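Local coordinates for protein galactose-1-phosphate uridylyltransferase (Pyrobaculum aerophilum str. IM2, PDB 6K9Z) that probably transfers uridylyl groups between UDP-glucose and hexose 1-phosphates such as galactose 1-phosphate, using a half-barrel fold that binds zinc and iron, at residues G10-V15 against L146-P151; L234-Q239 against A303-A308; I243-I248 against G271-D276. The protein carries 1 engineered substitution. All blocks are in the same frame, centred on the assembly; numbering follows the deposited sequence.

Interaction 1 of 3, residues G10-V15 against L146-P151; sequences GEYILV and LPVVPP
Strand 12-15, an outermost strand, within its own chain, of the small three-stranded sheet, rests through Tyr12 on Val148 and Pro151 of the loop that leads from strand 140-146 into helix 151-167. Tyr12 has CG anti to its carbonyl carbon (chi1 -63°), which sends the ring across to the loop. Val148 lies over one face: its CG1 stands 3.8 Å from the centroid of the Tyr12 ring, 21° off the normal, a CH-pi contact, and its CB is 3.6 Å from Tyr12 CE2. The opposite face of the ring lies under Gly10 O. At the edge, Val149 O sits near the ring plane, 3.7 Å from Tyr12 CE2, whose C-H points roughly at it. Pro151 approaches obliquely, its CG 3.9 Å from Tyr12 CD2 and 3.7 Å from Glu11 CA. Proline suits this first helical turn, where a backbone N-H has no carbonyl of a preceding turn to bind. Replacing Tyr12 by an alanine would probably leave Val148 without the ring face it covers and Pro151 CG without its neighbour, opening a gap under the strand. Glu11 turns elsewhere, its OE1 bonding Thr9 and forming a salt bridge with Arg152 of the second subunit, whose strand pairs in parallel with 12-15. Between the two segments the contact rests on dispersion and CH-pi packing, and a flat, polarisable ring suits a place between a valine methyl and a carbonyl oxygen.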
# COMPACT_ATOMS: atom_id res chain seq x y z
N GLY A 10 6.11 -10.43 -7.49
CA GLY A 10 7.54 -10.17 -7.21
C GLY A 10 7.74 -9.41 -5.93
O GLY A 10 8.88 -8.97 -5.61
N GLU A 11 6.69 -9.16 -5.14
CA GLU A 11 6.92 -8.45 -3.89
C GLU A 11 7.64 -9.38 -2.91
O GLU A 11 7.43 -10.59 -2.92
CB GLU A 11 5.61 -7.94 -3.31
CG GLU A 11 5.02 -6.89 -4.21
CD GLU A 11 3.54 -6.62 -3.94
OE1 GLU A 11 2.80 -7.59 -3.82
OE2 GLU A 11 3.17 -5.45 -3.93
N TYR A 12 8.40 -8.77 -2.00
CA TYR A 12 9.12 -9.49 -0.94
C TYR A 12 8.41 -9.34 0.37
O TYR A 12 7.94 -8.26 0.72
CB TYR A 12 10.55 -8.96 -0.81
CG TYR A 12 11.36 -9.18 -2.05
CD1 TYR A 12 11.75 -10.44 -2.50
CD2 TYR A 12 11.68 -8.09 -2.82
CE1 TYR A 12 12.44 -10.60 -3.69
CE2 TYR A 12 12.43 -8.22 -3.97
CZ TYR A 12 12.78 -9.47 -4.42
OH TYR A 12 13.48 -9.42 -5.56
N ILE A 13 8.40 -10.42 1.16
CA ILE A 13 7.92 -10.37 2.55
C ILE A 13 9.09 -10.74 3.46
O ILE A 13 9.63 -11.87 3.34
CB ILE A 13 6.70 -11.29 2.76
CG1 ILE A 13 5.65 -11.06 1.65
CG2 ILE A 13 6.10 -11.10 4.14
CD1 ILE A 13 5.82 -11.93 0.42
N LEU A 14 9.36 -9.88 4.44
CA LEU A 14 10.39 -10.12 5.48
C LEU A 14 9.69 -10.85 6.61
O LEU A 14 8.94 -10.23 7.42
CB LEU A 14 11.05 -8.79 5.91
CG LEU A 14 11.38 -7.80 4.80
CD1 LEU A 14 11.93 -6.48 5.36
CD2 LEU A 14 12.32 -8.35 3.76
N VAL A 15 9.82 -12.18 6.64
CA VAL A 15 9.13 -13.03 7.65
C VAL A 15 10.10 -13.17 8.84
O VAL A 15 11.15 -13.78 8.62
CB VAL A 15 8.74 -14.38 7.03
CG1 VAL A 15 8.04 -15.26 8.05
CG2 VAL A 15 7.85 -14.19 5.82
N LEU A 146 19.31 -3.90 2.59
CA LEU A 146 18.63 -5.10 2.09
C LEU A 146 19.43 -5.83 1.02
O LEU A 146 20.14 -5.20 0.23
CB LEU A 146 17.29 -4.68 1.49
CG LEU A 146 16.31 -3.98 2.44
CD1 LEU A 146 15.30 -3.21 1.62
CD2 LEU A 146 15.69 -5.00 3.36
N PRO A 147 19.17 -7.14 0.88
CA PRO A 147 19.77 -7.93 -0.19
C PRO A 147 19.00 -7.88 -1.51
O PRO A 147 19.44 -8.57 -2.42
CB PRO A 147 19.73 -9.35 0.41
CG PRO A 147 18.44 -9.34 1.19
CD PRO A 147 18.32 -7.95 1.76
N VAL A 148 17.88 -7.15 -1.55
CA VAL A 148 16.94 -7.05 -2.70
C VAL A 148 16.64 -5.58 -2.87
O VAL A 148 16.76 -4.78 -1.90
CB VAL A 148 15.63 -7.84 -2.46
CG1 VAL A 148 15.83 -9.34 -2.52
CG2 VAL A 148 14.98 -7.44 -1.17
N VAL A 149 16.23 -5.21 -4.07
CA VAL A 149 15.73 -3.85 -4.35
C VAL A 149 14.25 -3.83 -3.99
O VAL A 149 13.47 -4.71 -4.38
CB VAL A 149 15.94 -3.46 -5.81
CG1 VAL A 149 15.34 -2.11 -6.12
CG2 VAL A 149 17.41 -3.50 -6.18
N PRO A 150 13.82 -2.87 -3.19
CA PRO A 150 12.39 -2.77 -2.90
C PRO A 150 11.51 -2.72 -4.15
O PRO A 150 11.83 -2.00 -5.10
CB PRO A 150 12.31 -1.46 -2.15
CG PRO A 150 13.66 -1.30 -1.48
CD PRO A 150 14.64 -1.85 -2.51
N PRO A 151 10.41 -3.52 -4.22
CA PRO A 151 9.63 -3.62 -5.46
C PRO A 151 9.16 -2.28 -6.05
O PRO A 151 9.22 -2.15 -7.27
CB PRO A 151 8.45 -4.55 -5.10
CG PRO A 151 9.09 -5.46 -4.06
CD PRO A 151 9.97 -4.54 -3.24

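Interaction 2 of 3, residues L234-Q239 against A303-A308; sequences LCALKQ and ARIKAA
The amide of Gln239 is the flat group that reaches the other helix: Ala308 O lies above the amide plane, tilted from the normal over NE2 of Gln239, 3.9 Å away. The N-H bonds lie in the amide plane, so that oxygen is poorly placed to accept one, and the contact is mere proximity. The Gln239 side chain also leaves the backbone with CG nearly eclipsing its N (chi1 -9°), an unfavourable setting. Its position at the margin, beside Cys312, suits a polar residue that can stay partly in solvent.

Deeper in, small residues set the spacing. Ala236 and Ala308 have their CA atoms 5.3 Å apart, and the CB of Ala308 is 3.9 Å from Ala236 O. The methyl of Ala236 points at the other helix in turn, 4.0 Å from Ile305 O and 4.2 Å from Ile305 CG2. Alanine fits both places because a larger side chain would probably not fit without moving the helices apart; as it is, the segment axes come within 8.6 Å. On the sheet side the branched residues take over. Ile305, with CG1 anti to its carbonyl carbon and the chain extended beyond it, brings CD1 to 4.2 Å from Leu237 CD2, the two side chains meeting at a slant. Both also touch His202 of strand 202-208, while Leu237 reaches Ile269 and Ile305 reaches Val204, so the pair fills the angle between helices and sheet.

A disulfide from Cys235 to Cys312, just beyond helix 298-309, ties the same two parts of the chain covalently. With an angle of 103° between the segments, this is a near-perpendicular crossing of two helices, alanine to alanine, packed against strands of the half-barrel sheet.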
# COMPACT_ATOMS: atom_id res chain seq x y z
N LEU A 234 7.92 19.94 5.67
CA LEU A 234 7.22 19.23 6.78
C LEU A 234 6.54 20.26 7.67
O LEU A 234 5.45 20.00 8.19
CB LEU A 234 8.22 18.33 7.49
CG LEU A 234 8.68 17.14 6.65
CD1 LEU A 234 9.78 16.38 7.38
CD2 LEU A 234 7.52 16.22 6.29
N CYS A 235 7.12 21.44 7.84
CA CYS A 235 6.50 22.55 8.60
C CYS A 235 5.15 22.90 7.95
O CYS A 235 4.14 23.02 8.65
CB CYS A 235 7.44 23.74 8.68
SG CYS A 235 6.70 25.22 9.41
N ALA A 236 5.11 22.98 6.62
CA ALA A 236 3.87 23.32 5.90
C ALA A 236 2.81 22.24 6.15
O ALA A 236 1.65 22.59 6.38
CB ALA A 236 4.14 23.44 4.44
N LEU A 237 3.20 20.97 6.16
CA LEU A 237 2.23 19.85 6.32
C LEU A 237 1.67 19.94 7.73
O LEU A 237 0.48 19.65 7.87
CB LEU A 237 2.87 18.49 6.05
CG LEU A 237 3.21 18.27 4.58
CD1 LEU A 237 3.78 16.88 4.33
CD2 LEU A 237 1.98 18.46 3.72
N LYS A 238 2.49 20.37 8.70
CA LYS A 238 2.13 20.38 10.13
C LYS A 238 0.96 21.33 10.33
O LYS A 238 0.18 21.12 11.28
CB LYS A 238 3.33 20.79 10.98
CG LYS A 238 3.43 20.15 12.34
CD LYS A 238 4.70 20.54 13.08
CE LYS A 238 4.77 19.96 14.48
NZ LYS A 238 5.21 20.96 15.47
N GLN A 239 0.83 22.37 9.50
CA GLN A 239 -0.28 23.35 9.70
C GLN A 239 -1.28 23.41 8.54
O GLN A 239 -2.36 23.98 8.76
CB GLN A 239 0.25 24.77 9.92
CG GLN A 239 1.75 24.87 10.12
CD GLN A 239 2.24 26.28 9.88
OE1 GLN A 239 1.62 27.25 10.30
NE2 GLN A 239 3.36 26.40 9.18
N ALA A 303 -1.51 24.32 -4.19
CA ALA A 303 -1.78 25.75 -3.89
C ALA A 303 -1.96 25.89 -2.37
O ALA A 303 -1.44 26.88 -1.76
CB ALA A 303 -3.01 26.23 -4.64
N ARG A 304 -2.69 24.96 -1.76
CA ARG A 304 -2.98 25.01 -0.30
C ARG A 304 -1.71 24.78 0.52
O ARG A 304 -1.45 25.51 1.52
CB ARG A 304 -4.01 23.96 0.11
CG ARG A 304 -5.42 24.33 -0.30
CD ARG A 304 -6.34 23.17 0.06
NE ARG A 304 -6.51 22.89 1.50
CZ ARG A 304 -6.00 21.82 2.19
NH1 ARG A 304 -5.24 20.91 1.58
NH2 ARG A 304 -6.29 21.71 3.49
N ILE A 305 -0.90 23.80 0.11
CA ILE A 305 0.40 23.53 0.81
C ILE A 305 1.27 24.78 0.69
O ILE A 305 1.84 25.20 1.70
CB ILE A 305 1.09 22.28 0.24
CG1 ILE A 305 0.26 21.03 0.51
CG2 ILE A 305 2.51 22.13 0.76
CD1 ILE A 305 0.83 19.80 -0.08
N LYS A 306 1.37 25.31 -0.52
CA LYS A 306 2.25 26.48 -0.77
C LYS A 306 1.81 27.65 0.11
O LYS A 306 2.72 28.34 0.70
CB LYS A 306 2.32 26.83 -2.25
CG LYS A 306 3.35 27.90 -2.61
CD LYS A 306 3.20 28.22 -4.06
CE LYS A 306 4.50 28.49 -4.75
NZ LYS A 306 4.94 29.85 -4.41
N ALA A 307 0.51 27.91 0.23
CA ALA A 307 -0.01 29.04 1.03
C ALA A 307 0.42 28.81 2.48
O ALA A 307 0.90 29.79 3.15
CB ALA A 307 -1.52 29.18 0.88
N ALA A 308 0.23 27.58 2.99
CA ALA A 308 0.57 27.25 4.40
C ALA A 308 2.07 27.42 4.61
O ALA A 308 2.50 27.87 5.70
CB ALA A 308 0.15 25.83 4.77

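Interaction 3 of 3, residues I243-I248 against G271-D276; sequences IPMPYI and GMYRPD
Tyr247 and Gly271 form an antiparallel, non-hydrogen-bonded pair, CA to CA 4.3 Å, where neighbouring strands 247-252 and 266-271 of the half-barrel sheet meet at the open end of their hairpin. One hydrogen bond extends the pairing: Met272 N donates to Pro246 O at 2.9 Å, with an N-H...O angle of 157°, nearly in line with the carbonyl.

Aromatic contacts centre on Tyr273. The Pro246 ring crosses over one face, its CD 3.5 Å from the Tyr273 centroid and 17° off the normal, a CH-pi contact; a CD bonded to the amide nitrogen has somewhat acidic hydrogens, which suits proline here. At the ring's edge, Ile243 CG1 comes to 3.8 Å from Tyr273 CE2. The ring is tethered at its far end, where Tyr273 OH bonds Glu131.

Other packing is apolar. Ile248 CD1 touches Met272 CG at 4.2 Å; Ile248 also packs on Gly284 of the second subunit. Met245 slides past Tyr273 in the opposite direction, its CG anti to the backbone N (chi1 -169°), and lays its flexible thioether across Gly271. There SD is 3.5 Å from Gly271 CA, a place where any CB on residue 271 would collide with the sulfur, so glycine fits.

One polar atom remains: Tyr273 N, buried with no polar partner in the model, points its N-H roughly toward Met245 SD, 3.8 Å from that nitrogen.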
# COMPACT_ATOMS: atom_id res chain seq x y z
N ILE A 243 -3.90 21.09 12.45
CA ILE A 243 -3.25 20.26 13.50
C ILE A 243 -2.12 19.48 12.83
O ILE A 243 -2.24 19.17 11.65
CB ILE A 243 -4.25 19.31 14.18
CG1 ILE A 243 -4.99 18.44 13.15
CG2 ILE A 243 -5.23 20.07 15.09
CD1 ILE A 243 -6.17 17.67 13.70
N PRO A 244 -1.08 19.02 13.56
CA PRO A 244 -0.05 18.19 12.95
C PRO A 244 -0.68 17.01 12.22
O PRO A 244 -1.67 16.46 12.67
CB PRO A 244 0.84 17.73 14.10
CG PRO A 244 0.57 18.80 15.15
CD PRO A 244 -0.91 19.10 15.02
N MET A 245 -0.10 16.68 11.08
CA MET A 245 -0.56 15.62 10.16
C MET A 245 0.39 14.43 10.27
O MET A 245 1.62 14.58 10.17
CB MET A 245 -0.48 16.16 8.73
CG MET A 245 -1.14 15.31 7.78
SD MET A 245 -0.98 15.87 6.10
CE MET A 245 -1.78 17.47 6.15
N PRO A 246 -0.14 13.22 10.42
CA PRO A 246 0.71 12.03 10.30
C PRO A 246 1.21 11.97 8.86
O PRO A 246 0.50 12.32 7.88
CB PRO A 246 -0.21 10.86 10.65
CG PRO A 246 -1.61 11.42 10.40
CD PRO A 246 -1.54 12.90 10.67
N TYR A 247 2.43 11.47 8.70
CA TYR A 247 2.98 11.33 7.34
C TYR A 247 4.00 10.19 7.30
O TYR A 247 4.51 9.72 8.37
CB TYR A 247 3.64 12.63 6.85
CG TYR A 247 4.88 13.02 7.61
CD1 TYR A 247 6.09 12.48 7.27
CD2 TYR A 247 4.82 13.91 8.66
CE1 TYR A 247 7.25 12.79 7.95
CE2 TYR A 247 5.97 14.24 9.36
CZ TYR A 247 7.17 13.65 9.02
OH TYR A 247 8.31 13.91 9.73
N ILE A 248 4.30 9.83 6.06
CA ILE A 248 5.30 8.83 5.67
C ILE A 248 6.30 9.57 4.81
O ILE A 248 5.88 10.32 3.93
CB ILE A 248 4.64 7.70 4.92
CG1 ILE A 248 3.73 6.92 5.87
CG2 ILE A 248 5.68 6.84 4.23
CD1 ILE A 248 2.51 6.37 5.21
N GLY A 271 1.52 12.87 3.25
CA GLY A 271 0.70 13.40 4.35
C GLY A 271 -0.65 12.76 4.33
O GLY A 271 -1.30 12.75 3.24
N MET A 272 -1.08 12.21 5.46
CA MET A 272 -2.17 11.20 5.43
C MET A 272 -3.50 11.81 5.89
O MET A 272 -4.46 11.07 6.02
CB MET A 272 -1.80 9.93 6.20
CG MET A 272 -0.59 9.22 5.61
SD MET A 272 -0.94 8.71 3.89
CE MET A 272 -1.93 7.26 4.23
N TYR A 273 -3.61 13.12 6.07
CA TYR A 273 -4.93 13.77 6.31
C TYR A 273 -5.48 14.27 4.97
O TYR A 273 -4.75 14.90 4.23
CB TYR A 273 -4.85 14.93 7.29
CG TYR A 273 -4.75 14.58 8.76
CD1 TYR A 273 -5.02 13.31 9.25
CD2 TYR A 273 -4.50 15.57 9.69
CE1 TYR A 273 -4.97 13.03 10.61
CE2 TYR A 273 -4.44 15.32 11.05
CZ TYR A 273 -4.67 14.05 11.52
OH TYR A 273 -4.64 13.78 12.85
N ARG A 274 -6.84 14.09 4.78
CA ARG A 274 -7.50 14.77 3.64
C ARG A 274 -7.48 16.28 3.94
O ARG A 274 -7.24 16.71 5.10
CB ARG A 274 -8.94 14.25 3.42
CG ARG A 274 -9.02 12.80 2.96
CD ARG A 274 -10.46 12.32 2.81
NE ARG A 274 -10.50 10.93 2.34
CZ ARG A 274 -10.38 9.83 3.09
NH1 ARG A 274 -10.18 9.91 4.40
NH2 ARG A 274 -10.45 8.63 2.51
N PRO A 275 -7.81 17.21 3.08
CA PRO A 275 -7.95 18.65 3.36
C PRO A 275 -8.94 18.95 4.49
O PRO A 275 -8.72 19.93 5.19
CB PRO A 275 -8.39 19.21 2.00
CG PRO A 275 -7.72 18.31 1.01
CD PRO A 275 -7.89 16.93 1.63
N ASP A 276 -9.93 18.08 4.70
CA ASP A 276 -10.93 18.19 5.79
C ASP A 276 -10.40 17.64 7.13
O ASP A 276 -11.20 17.58 8.04
CB ASP A 276 -12.25 17.53 5.38
CG ASP A 276 -12.17 16.04 5.14
OD1 ASP A 276 -11.14 15.45 5.48
OD2 ASP A 276 -13.15 15.48 4.62

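Interaction 1 lies across the chain's centre from interaction 2, with centres about 33 Å apart, and its centre is about 28 Å from that of interaction 3; it closes before either begins, in the N-terminal half. Interactions 2 and 3 share the C-terminal half, with centres about 11 Å apart, and touch: Leu237 O packs on Met245 CE. Strand 247-252 is the next element after helix 220-240, and both segments of interaction 3 lie between 239 and 303, so it is nested inside interaction 2. The nine-stranded sheet links the two regions, as strands 140-146 and 247-252 both flank strand 121-128. Interaction 1 lies at the subunit interface, which interaction 3 also meets, at Ile248; interaction 2 touches no other chain.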